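Local atomic coordinates of ferredoxin-thioredoxin reductase subunit A2, chloroplastic (Arabidopsis thaliana, PDB entry 7C2B), a protein that probably serves as the variable subunit of ferredoxin-thioredoxin reductase, which uses electrons from reduced ferredoxin to reduce thioredoxins. Residues Val55-Val69 with Asn79-Glu91. Sequence-based numbering, arbitrary orientation.
With NO3 (nitrate ion), chain E; NO3 (nitrate ion), chain K.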
ATOM      1  N   VAL B  55     -17.363  -1.486 -14.725  1.00 24.43           N
ATOM      2  CA  VAL B  55     -18.405  -0.491 -14.519  1.00 24.12           C
ATOM      3  C   VAL B  55     -17.733   0.850 -14.273  1.00 25.20           C
ATOM      4  O   VAL B  55     -16.836   0.952 -13.432  1.00 24.76           O
ATOM      5  CB  VAL B  55     -19.328  -0.855 -13.340  1.00 24.59           C
ATOM      6  CG1 VAL B  55     -20.362   0.232 -13.111  1.00 27.99           C
ATOM      7  CG2 VAL B  55     -20.007  -2.183 -13.596  1.00 28.68           C
ATOM      8  N   GLU B  56     -18.162   1.872 -15.010  1.00 25.74           N
ATOM      9  CA  GLU B  56     -17.719   3.240 -14.772  1.00 25.08           C
ATOM     10  C   GLU B  56     -18.685   3.887 -13.787  1.00 24.13           C
ATOM     11  O   GLU B  56     -19.889   3.968 -14.053  1.00 24.36           O
ATOM     12  CB  GLU B  56     -17.660   4.041 -16.074  1.00 23.04           C
ATOM     13  CG  GLU B  56     -17.451   5.561 -15.854  1.00 25.44           C
ATOM     14  CD  GLU B  56     -16.133   5.899 -15.168  1.00 26.22           C
ATOM     15  OE1 GLU B  56     -15.057   5.613 -15.742  1.00 28.80           O
ATOM     16  OE2 GLU B  56     -16.165   6.458 -14.050  1.00 26.69           O
ATOM     17  N   LEU B  57     -18.163   4.343 -12.649  1.00 21.67           N
ATOM     18  CA  LEU B  57     -19.041   4.824 -11.589  1.00 24.56           C
ATOM     19  C   LEU B  57     -19.338   6.315 -11.671  1.00 25.41           C
ATOM     20  O   LEU B  57     -20.269   6.776 -11.001  1.00 23.93           O
ATOM     21  CB  LEU B  57     -18.436   4.527 -10.217  1.00 22.10           C
ATOM     22  CG  LEU B  57     -18.432   3.039  -9.852  1.00 26.27           C
ATOM     23  CD1 LEU B  57     -17.986   2.854  -8.417  1.00 28.58           C
ATOM     24  CD2 LEU B  57     -19.819   2.433 -10.069  1.00 25.48           C
ATOM     25  N   MET B  58     -18.580   7.077 -12.452  1.00 23.88           N
ATOM     26  CA  MET B  58     -18.753   8.528 -12.413  1.00 23.74           C
ATOM     27  C   MET B  58     -20.178   8.904 -12.786  1.00 24.91           C
ATOM     28  O   MET B  58     -20.717   8.435 -13.796  1.00 25.74           O
ATOM     29  CB  MET B  58     -17.776   9.223 -13.352  1.00 24.73           C
ATOM     30  CG  MET B  58     -17.963  10.741 -13.316  1.00 28.78           C
ATOM     31  SD  MET B  58     -16.554  11.557 -14.017  1.00 29.61           S
ATOM     32  CE  MET B  58     -16.967  13.275 -13.652  1.00 31.85           C
ATOM     33  N   GLY B  59     -20.804   9.725 -11.950  1.00 27.85           N
ATOM     34  CA  GLY B  59     -22.171  10.132 -12.178  1.00 29.42           C
ATOM     35  C   GLY B  59     -23.221   9.212 -11.599  1.00 32.71           C
ATOM     36  O   GLY B  59     -24.392   9.600 -11.545  1.00 35.26           O
ATOM     37  N   MET B  60     -22.853   8.010 -11.169  1.00 29.97           N
ATOM     38  CA  MET B  60     -23.825   7.115 -10.563  1.00 29.12           C
ATOM     39  C   MET B  60     -24.174   7.584  -9.157  1.00 28.98           C
ATOM     40  O   MET B  60     -23.347   8.156  -8.443  1.00 27.44           O
ATOM     41  CB  MET B  60     -23.293   5.684 -10.531  1.00 30.19           C
ATOM     42  CG  MET B  60     -23.174   5.105 -11.924  1.00 31.85           C
ATOM     43  SD  MET B  60     -22.774   3.359 -11.961  1.00 40.24           S
ATOM     44  CE  MET B  60     -24.066   2.698 -10.904  1.00 33.01           C
ATOM     45  N   GLU B  61     -25.416   7.335  -8.765  1.00 30.78           N
ATOM     46  CA  GLU B  61     -25.923   7.742  -7.467  1.00 30.99           C
ATOM     47  C   GLU B  61     -26.230   6.518  -6.618  1.00 31.96           C
ATOM     48  O   GLU B  61     -26.761   5.516  -7.112  1.00 33.98           O
ATOM     49  CB  GLU B  61     -27.167   8.618  -7.631  1.00 33.52           C
ATOM     50  CG  GLU B  61     -26.872   9.898  -8.416  1.00 33.20           C
ATOM     51  CD  GLU B  61     -28.108  10.732  -8.667  1.00 41.93           C
ATOM     52  OE1 GLU B  61     -29.213  10.257  -8.320  1.00 42.67           O
ATOM     53  OE2 GLU B  61     -27.973  11.858  -9.206  1.00 44.06           O
ATOM     54  N   GLY B  62     -25.876   6.600  -5.342  1.00 27.86           N
ATOM     55  CA  GLY B  62     -26.159   5.529  -4.411  1.00 27.30           C
ATOM     56  C   GLY B  62     -26.306   6.079  -3.012  1.00 25.91           C
ATOM     57  O   GLY B  62     -26.561   7.274  -2.847  1.00 30.98           O
ATOM     58  N   PHE B  63     -26.142   5.251  -1.988  1.00 25.73           N
ATOM     59  CA  PHE B  63     -26.205   5.777  -0.637  1.00 28.60           C
ATOM     60  C   PHE B  63     -25.135   5.125   0.215  1.00 24.47           C
ATOM     61  O   PHE B  63     -24.716   3.993  -0.038  1.00 24.08           O
ATOM     62  CB  PHE B  63     -27.605   5.600  -0.002  1.00 28.48           C
ATOM     63  CG  PHE B  63     -27.961   4.185   0.365  1.00 27.42           C
ATOM     64  CD1 PHE B  63     -28.639   3.371  -0.538  1.00 30.98           C
ATOM     65  CD2 PHE B  63     -27.678   3.685   1.629  1.00 26.50           C
ATOM     66  CE1 PHE B  63     -28.997   2.081  -0.203  1.00 30.04           C
ATOM     67  CE2 PHE B  63     -28.028   2.395   1.977  1.00 30.89           C
ATOM     68  CZ  PHE B  63     -28.689   1.581   1.054  1.00 30.84           C
ATOM     69  N   ILE B  64     -24.689   5.862   1.228  1.00 23.38           N
ATOM     70  CA  ILE B  64     -23.623   5.368   2.089  1.00 24.69           C
ATOM     71  C   ILE B  64     -24.194   4.264   2.970  1.00 25.23           C
ATOM     72  O   ILE B  64     -25.066   4.503   3.809  1.00 28.14           O
ATOM     73  CB  ILE B  64     -23.004   6.493   2.919  1.00 24.43           C
ATOM     74  CG1 ILE B  64     -22.256   7.454   1.993  1.00 25.26           C
ATOM     75  CG2 ILE B  64     -22.093   5.917   3.999  1.00 22.49           C
ATOM     76  CD1 ILE B  64     -21.914   8.782   2.644  1.00 25.13           C
ATOM     77  N   LYS B  65     -23.699   3.047   2.767  1.00 21.69           N
ATOM     78  CA  LYS B  65     -24.124   1.893   3.545  1.00 27.22           C
ATOM     79  C   LYS B  65     -23.416   1.842   4.888  1.00 28.44           C
ATOM     80  O   LYS B  65     -24.028   1.508   5.908  1.00 29.33           O
ATOM     81  CB  LYS B  65     -23.842   0.616   2.751  1.00 25.97           C
ATOM     82  CG  LYS B  65     -24.412  -0.664   3.360  1.00 27.97           C
ATOM     83  CD  LYS B  65     -25.903  -0.783   3.048  1.00 29.50           C
ATOM     84  CE  LYS B  65     -26.478  -2.091   3.591  1.00 30.33           C
ATOM     85  NZ  LYS B  65     -27.925  -2.230   3.277  1.00 31.08           N
ATOM     86  N   ASP B  66     -22.127   2.157   4.902  1.00 23.66           N
ATOM     87  CA  ASP B  66     -21.357   2.090   6.129  1.00 26.50           C
ATOM     88  C   ASP B  66     -20.166   3.019   6.009  1.00 28.49           C
ATOM     89  O   ASP B  66     -19.738   3.383   4.909  1.00 24.76           O
ATOM     90  CB  ASP B  66     -20.882   0.663   6.436  1.00 25.96           C
ATOM     91  CG  ASP B  66     -20.808   0.383   7.933  1.00 36.46           C
ATOM     92  OD1 ASP B  66     -20.877   1.348   8.727  1.00 32.39           O
ATOM     93  OD2 ASP B  66     -20.696  -0.804   8.318  1.00 40.44           O
ATOM     94  N   TYR B  67     -19.657   3.411   7.168  1.00 25.25           N
ATOM     95  CA  TYR B  67     -18.364   4.060   7.296  1.00 26.24           C
ATOM     96  C   TYR B  67     -17.604   3.281   8.349  1.00 29.52           C
ATOM     97  O   TYR B  67     -18.018   3.242   9.510  1.00 34.36           O
ATOM     98  CB  TYR B  67     -18.518   5.519   7.713  1.00 28.33           C
ATOM     99  CG  TYR B  67     -17.216   6.245   7.914  1.00 28.77           C
ATOM    100  CD1 TYR B  67     -16.516   6.757   6.826  1.00 24.99           C
ATOM    101  CD2 TYR B  67     -16.701   6.450   9.187  1.00 28.16           C
ATOM    102  CE1 TYR B  67     -15.323   7.451   7.001  1.00 28.16           C
ATOM    103  CE2 TYR B  67     -15.514   7.140   9.379  1.00 31.89           C
ATOM    104  CZ  TYR B  67     -14.828   7.641   8.283  1.00 31.76           C
ATOM    105  OH  TYR B  67     -13.650   8.332   8.475  1.00 30.91           O
ATOM    106  N   VAL B  68     -16.523   2.630   7.960  1.00 28.52           N
ATOM    107  CA  VAL B  68     -15.841   1.742   8.887  1.00 32.70           C
ATOM    108  C   VAL B  68     -14.393   2.186   8.996  1.00 34.24           C
ATOM    109  O   VAL B  68     -13.608   2.027   8.054  1.00 31.91           O
ATOM    110  CB  VAL B  68     -15.955   0.271   8.470  1.00 37.20           C
ATOM    111  CG1 VAL B  68     -15.253  -0.611   9.487  1.00 36.17           C
ATOM    112  CG2 VAL B  68     -17.426  -0.131   8.372  1.00 36.06           C
ATOM    113  N   VAL B  69     -14.045   2.775  10.138  1.00 28.70           N
ATOM    114  CA  VAL B  69     -12.659   3.020  10.499  1.00 31.05           C
ATOM    115  C   VAL B  69     -12.318   2.417  11.846  1.00 30.69           C
ATOM    116  O   VAL B  69     -11.187   2.564  12.309  1.00 31.65           O
ATOM    117  CB  VAL B  69     -12.320   4.527  10.482  1.00 32.60           C
ATOM    118  CG1 VAL B  69     -12.528   5.098   9.089  1.00 32.01           C
ATOM    119  CG2 VAL B  69     -13.176   5.278  11.504  1.00 33.41           C
ATOM    120  N   ASN B  79      -8.358   2.765   3.592  1.00 21.70           N
ATOM    121  CA  ASN B  79      -8.251   4.080   2.967  1.00 25.64           C
ATOM    122  C   ASN B  79      -9.392   4.400   2.003  1.00 25.80           C
ATOM    123  O   ASN B  79      -9.394   5.481   1.404  1.00 24.34           O
ATOM    124  CB  ASN B  79      -6.890   4.244   2.263  1.00 23.35           C
ATOM    125  CG  ASN B  79      -6.702   3.316   1.072  1.00 27.24           C
ATOM    126  OD1 ASN B  79      -7.566   2.502   0.730  1.00 22.93           O
ATOM    127  ND2 ASN B  79      -5.545   3.442   0.424  1.00 29.56           N
ATOM    128  N   LEU B  80     -10.364   3.505   1.848  1.00 22.68           N
ATOM    129  CA  LEU B  80     -11.620   3.787   1.154  1.00 21.21           C
ATOM    130  C   LEU B  80     -12.752   3.500   2.143  1.00 22.11           C
ATOM    131  O   LEU B  80     -13.442   2.478   2.041  1.00 21.33           O
ATOM    132  CB  LEU B  80     -11.759   2.951  -0.121  1.00 20.93           C
ATOM    133  CG  LEU B  80     -10.629   3.104  -1.154  1.00 22.40           C
ATOM    134  CD1 LEU B  80     -10.710   2.033  -2.254  1.00 22.00           C
ATOM    135  CD2 LEU B  80     -10.605   4.517  -1.768  1.00 24.25           C
ATOM    136  N   PRO B  81     -12.956   4.373   3.137  1.00 23.97           N
ATOM    137  CA  PRO B  81     -13.785   3.978   4.290  1.00 24.54           C
ATOM    138  C   PRO B  81     -15.289   4.004   4.076  1.00 22.70           C
ATOM    139  O   PRO B  81     -16.002   3.403   4.891  1.00 24.31           O
ATOM    140  CB  PRO B  81     -13.386   4.992   5.377  1.00 25.09           C
ATOM    141  CG  PRO B  81     -12.935   6.155   4.644  1.00 23.19           C
ATOM    142  CD  PRO B  81     -12.269   5.653   3.376  1.00 24.03           C
ATOM    143  N   PHE B  82     -15.799   4.662   3.036  1.00 21.77           N
ATOM    144  CA  PHE B  82     -17.236   4.731   2.785  1.00 20.41           C
ATOM    145  C   PHE B  82     -17.675   3.556   1.920  1.00 23.34           C
ATOM    146  O   PHE B  82     -17.300   3.467   0.748  1.00 21.97           O
ATOM    147  CB  PHE B  82     -17.605   6.040   2.090  1.00 21.06           C
ATOM    148  CG  PHE B  82     -17.423   7.266   2.951  1.00 23.23           C
ATOM    149  CD1 PHE B  82     -18.454   7.714   3.768  1.00 25.38           C
ATOM    150  CD2 PHE B  82     -16.239   7.991   2.917  1.00 24.46           C
ATOM    151  CE1 PHE B  82     -18.299   8.850   4.556  1.00 24.40           C
ATOM    152  CE2 PHE B  82     -16.077   9.142   3.702  1.00 26.63           C
ATOM    153  CZ  PHE B  82     -17.109   9.569   4.524  1.00 23.93           C
ATOM    154  N   LYS B  83     -18.493   2.674   2.481  1.00 20.59           N
ATOM    155  CA  LYS B  83     -19.076   1.592   1.699  1.00 21.90           C
ATOM    156  C   LYS B  83     -20.394   2.104   1.134  1.00 24.23           C
ATOM    157  O   LYS B  83     -21.296   2.459   1.895  1.00 22.36           O
ATOM    158  CB  LYS B  83     -19.274   0.343   2.555  1.00 20.02           C
ATOM    159  CG  LYS B  83     -19.653  -0.916   1.764  1.00 24.10           C
ATOM    160  CD  LYS B  83     -19.920  -2.076   2.717  1.00 27.37           C
ATOM    161  CE  LYS B  83     -20.791  -3.147   2.093  1.00 37.22           C
ATOM    162  NZ  LYS B  83     -20.869  -4.337   3.002  1.00 37.30           N
ATOM    163  N   VAL B  84     -20.493   2.181  -0.193  1.00 21.24           N
ATOM    164  CA  VAL B  84     -21.625   2.814  -0.860  1.00 22.47           C
ATOM    165  C   VAL B  84     -22.395   1.758  -1.640  1.00 24.13           C
ATOM    166  O   VAL B  84     -21.800   0.968  -2.384  1.00 20.55           O
ATOM    167  CB  VAL B  84     -21.165   3.953  -1.785  1.00 23.00           C
ATOM    168  CG1 VAL B  84     -22.361   4.631  -2.427  1.00 22.84           C
ATOM    169  CG2 VAL B  84     -20.337   4.951  -1.001  1.00 21.91           C
ATOM    170  N   GLN B  85     -23.720   1.758  -1.483  1.00 22.69           N
ATOM    171  CA  GLN B  85     -24.583   0.829  -2.204  1.00 22.59           C
ATOM    172  C   GLN B  85     -25.081   1.479  -3.487  1.00 24.86           C
ATOM    173  O   GLN B  85     -25.608   2.595  -3.460  1.00 25.95           O
ATOM    174  CB  GLN B  85     -25.769   0.396  -1.341  1.00 26.75           C
ATOM    175  CG  GLN B  85     -26.770  -0.510  -2.063  1.00 27.18           C
ATOM    176  CD  GLN B  85     -27.810  -1.073  -1.110  1.00 30.33           C
ATOM    177  OE1 GLN B  85     -27.481  -1.492  -0.004  1.00 30.79           O
ATOM    178  NE2 GLN B  85     -29.071  -1.063  -1.526  1.00 32.51           N
ATOM    179  N   PHE B  86     -24.902   0.776  -4.605  1.00 26.16           N
ATOM    180  CA  PHE B  86     -25.373   1.204  -5.911  1.00 26.85           C
ATOM    181  C   PHE B  86     -26.317   0.147  -6.461  1.00 27.68           C
ATOM    182  O   PHE B  86     -26.219  -1.029  -6.115  1.00 26.39           O
ATOM    183  CB  PHE B  86     -24.219   1.393  -6.910  1.00 24.90           C
ATOM    184  CG  PHE B  86     -23.257   2.487  -6.541  1.00 26.65           C
ATOM    185  CD1 PHE B  86     -23.506   3.801  -6.912  1.00 25.98           C
ATOM    186  CD2 PHE B  86     -22.087   2.199  -5.850  1.00 24.21           C
ATOM    187  CE1 PHE B  86     -22.622   4.811  -6.581  1.00 28.65           C
ATOM    188  CE2 PHE B  86     -21.198   3.198  -5.518  1.00 23.14           C
ATOM    189  CZ  PHE B  86     -21.463   4.513  -5.887  1.00 25.68           C
ATOM    190  N   VAL B  87     -27.236   0.578  -7.314  1.00 33.25           N
ATOM    191  CA  VAL B  87     -28.010  -0.321  -8.161  1.00 33.70           C
ATOM    192  C   VAL B  87     -27.850   0.172  -9.589  1.00 38.22           C
ATOM    193  O   VAL B  87     -28.046   1.361  -9.857  1.00 41.14           O
ATOM    194  CB  VAL B  87     -29.500  -0.369  -7.771  1.00 39.74           C
ATOM    195  CG1 VAL B  87     -30.199  -1.495  -8.535  1.00 39.10           C
ATOM    196  CG2 VAL B  87     -29.664  -0.577  -6.270  1.00 41.77           C
ATOM    197  N   LYS B  88     -27.463  -0.724 -10.495  1.00 35.72           N
ATOM    198  CA  LYS B  88     -27.258  -0.367 -11.894  1.00 38.62           C
ATOM    199  C   LYS B  88     -28.132  -1.241 -12.783  1.00 42.63           C
ATOM    200  O   LYS B  88     -28.119  -2.472 -12.663  1.00 39.42           O
ATOM    201  CB  LYS B  88     -25.794  -0.513 -12.309  1.00 41.06           C
ATOM    202  CG  LYS B  88     -25.505   0.054 -13.693  1.00 46.42           C
ATOM    203  CD  LYS B  88     -24.237  -0.536 -14.284  1.00 43.54           C
ATOM    204  CE  LYS B  88     -24.206  -0.356 -15.788  1.00 42.63           C
ATOM    205  NZ  LYS B  88     -24.133   1.083 -16.156  1.00 48.33           N
ATOM    206  N   GLU B  89     -28.890  -0.593 -13.662  1.00 45.12           N
ATOM    207  CA  GLU B  89     -29.727  -1.300 -14.618  1.00 51.24           C
ATOM    208  C   GLU B  89     -28.858  -1.916 -15.702  1.00 48.79           C
ATOM    209  O   GLU B  89     -28.044  -1.229 -16.324  1.00 48.01           O
ATOM    210  CB  GLU B  89     -30.743  -0.340 -15.235  1.00 53.14           C
ATOM    211  CG  GLU B  89     -32.092  -0.332 -14.539  1.00 52.68           C
ATOM    212  CD  GLU B  89     -32.786  -1.671 -14.629  1.00 56.39           C
ATOM    213  OE1 GLU B  89     -33.169  -2.212 -13.569  1.00 59.54           O
ATOM    214  OE2 GLU B  89     -32.934  -2.191 -15.758  1.00 57.61           O
ATOM    215  N   ILE B  90     -29.022  -3.214 -15.929  1.00 52.01           N
ATOM    216  CA  ILE B  90     -28.260  -3.927 -16.946  1.00 56.41           C
ATOM    217  C   ILE B  90     -29.237  -4.535 -17.939  1.00 60.23           C
ATOM    218  O   ILE B  90     -30.098  -5.339 -17.558  1.00 57.68           O
ATOM    219  CB  ILE B  90     -27.357  -5.002 -16.331  1.00 57.69           C
ATOM    220  CG1 ILE B  90     -26.351  -4.337 -15.400  1.00 54.23           C
ATOM    221  CG2 ILE B  90     -26.644  -5.787 -17.419  1.00 56.54           C
ATOM    222  CD1 ILE B  90     -25.459  -5.304 -14.755  1.00 51.76           C
ATOM    223  N   GLU B  91     -29.100  -4.146 -19.205  1.00 65.61           N
ATOM    224  CA  GLU B  91     -29.988  -4.628 -20.254  1.00 65.90           C
ATOM    225  C   GLU B  91     -29.949  -6.146 -20.325  1.00 64.60           C
ATOM    226  O   GLU B  91     -28.874  -6.751 -20.385  1.00 65.53           O
ATOM    227  CB  GLU B  91     -29.582  -4.023 -21.597  1.00 73.34           C
ATOM    228  CG  GLU B  91     -29.790  -2.518 -21.688  1.00 79.53           C
ATOM    229  CD  GLU B  91     -30.987  -2.149 -22.540  1.00 84.06           C
ATOM    230  OE1 GLU B  91     -32.130  -2.419 -22.111  1.00 83.49           O
ATOM    231  OE2 GLU B  91     -30.783  -1.593 -23.640  1.00 84.81           O
TER
HETATM  232  N   NO3 E 202      -3.218   5.677   2.746  1.00 37.72           N
HETATM  233  O1  NO3 E 202      -3.351   5.136   1.608  1.00 32.37           O
HETATM  234  O2  NO3 E 202      -3.975   5.350   3.712  1.00 35.12           O
HETATM  235  O3  NO3 E 202      -2.323   6.555   2.918  1.00 44.40           O
HETATM  236  N   NO3 K 201      -6.804   3.487  -2.975  1.00 45.74           N
HETATM  237  O1  NO3 K 201      -7.167   3.084  -4.124  1.00 41.84           O
HETATM  238  O2  NO3 K 201      -6.635   2.614  -2.061  1.00 37.13           O
HETATM  239  O3  NO3 K 201      -6.625   4.739  -2.753  1.00 40.24           O
HETATM  240  O   HOH W   1     -22.061   2.799 -15.447  1.00 40.53           O
HETATM  241  O   HOH W   2     -27.829   3.309  -7.270  1.00 41.76           O
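Strands 61-67 and 82-90 pair antiparallel around a classic beta bulge, in the SH3-like beta fold of the FTR variable subunit. Lys65 and Asp66 both face Lys83 at the bulge. Lys83 O accepts from both backbone nitrogens, from Lys65 N at 2.6 Å and from Asp66 N at 3.1 Å. Beyond it, Asp66 O takes Lys83 N, and Val68 N reaches Pro81 O just past the strand ends. On the other side of the bulge, Phe63 and Gln85 form a hydrogen-bonded pair, with Gln85 N 2.8 Å from Phe63 O. Their side chains share one face of the sheet and run side by side. Gln85 CB lies over one face of the Phe63 ring, near its rim, in a CH-pi contact. The extended Gln85 chain lays its amide beside CE1 and CZ of the ring, the two planes 57° apart. Lys65 NZ adds a weak bond to Gln85 OE1.

The opposite face holds Ile64, Tyr67, Phe82 and Val84. The edge of Tyr67 meets the face of Phe82, with the ring planes at 52° and Tyr67 CD1 over the centre of the Phe82 ring. Tyr67 CG lies opposite the backbone N (chi1 178°), which also places CE1 within 3.5 Å of Pro81 CB. Tyr67 OH bonds to Asp27, and Ala30 of helix 25-31 touches both side chains. Ile64 CD1 packs 3.8 Å from Phe82 CD1.

Gly62 CA comes 3.1 Å from Gln85 O in a CA-H...O contact, and Gly62 N lies close to Phe86 CE1. Met60 closes a type II turn that starts at Leu57 and lays CB beside the Phe86 ring. A water bridges the strands, donating to Glu61 O and accepting from Val87 N. The bend at chi3 of Met60 sets CE 3.9 Å from Lys88 CB.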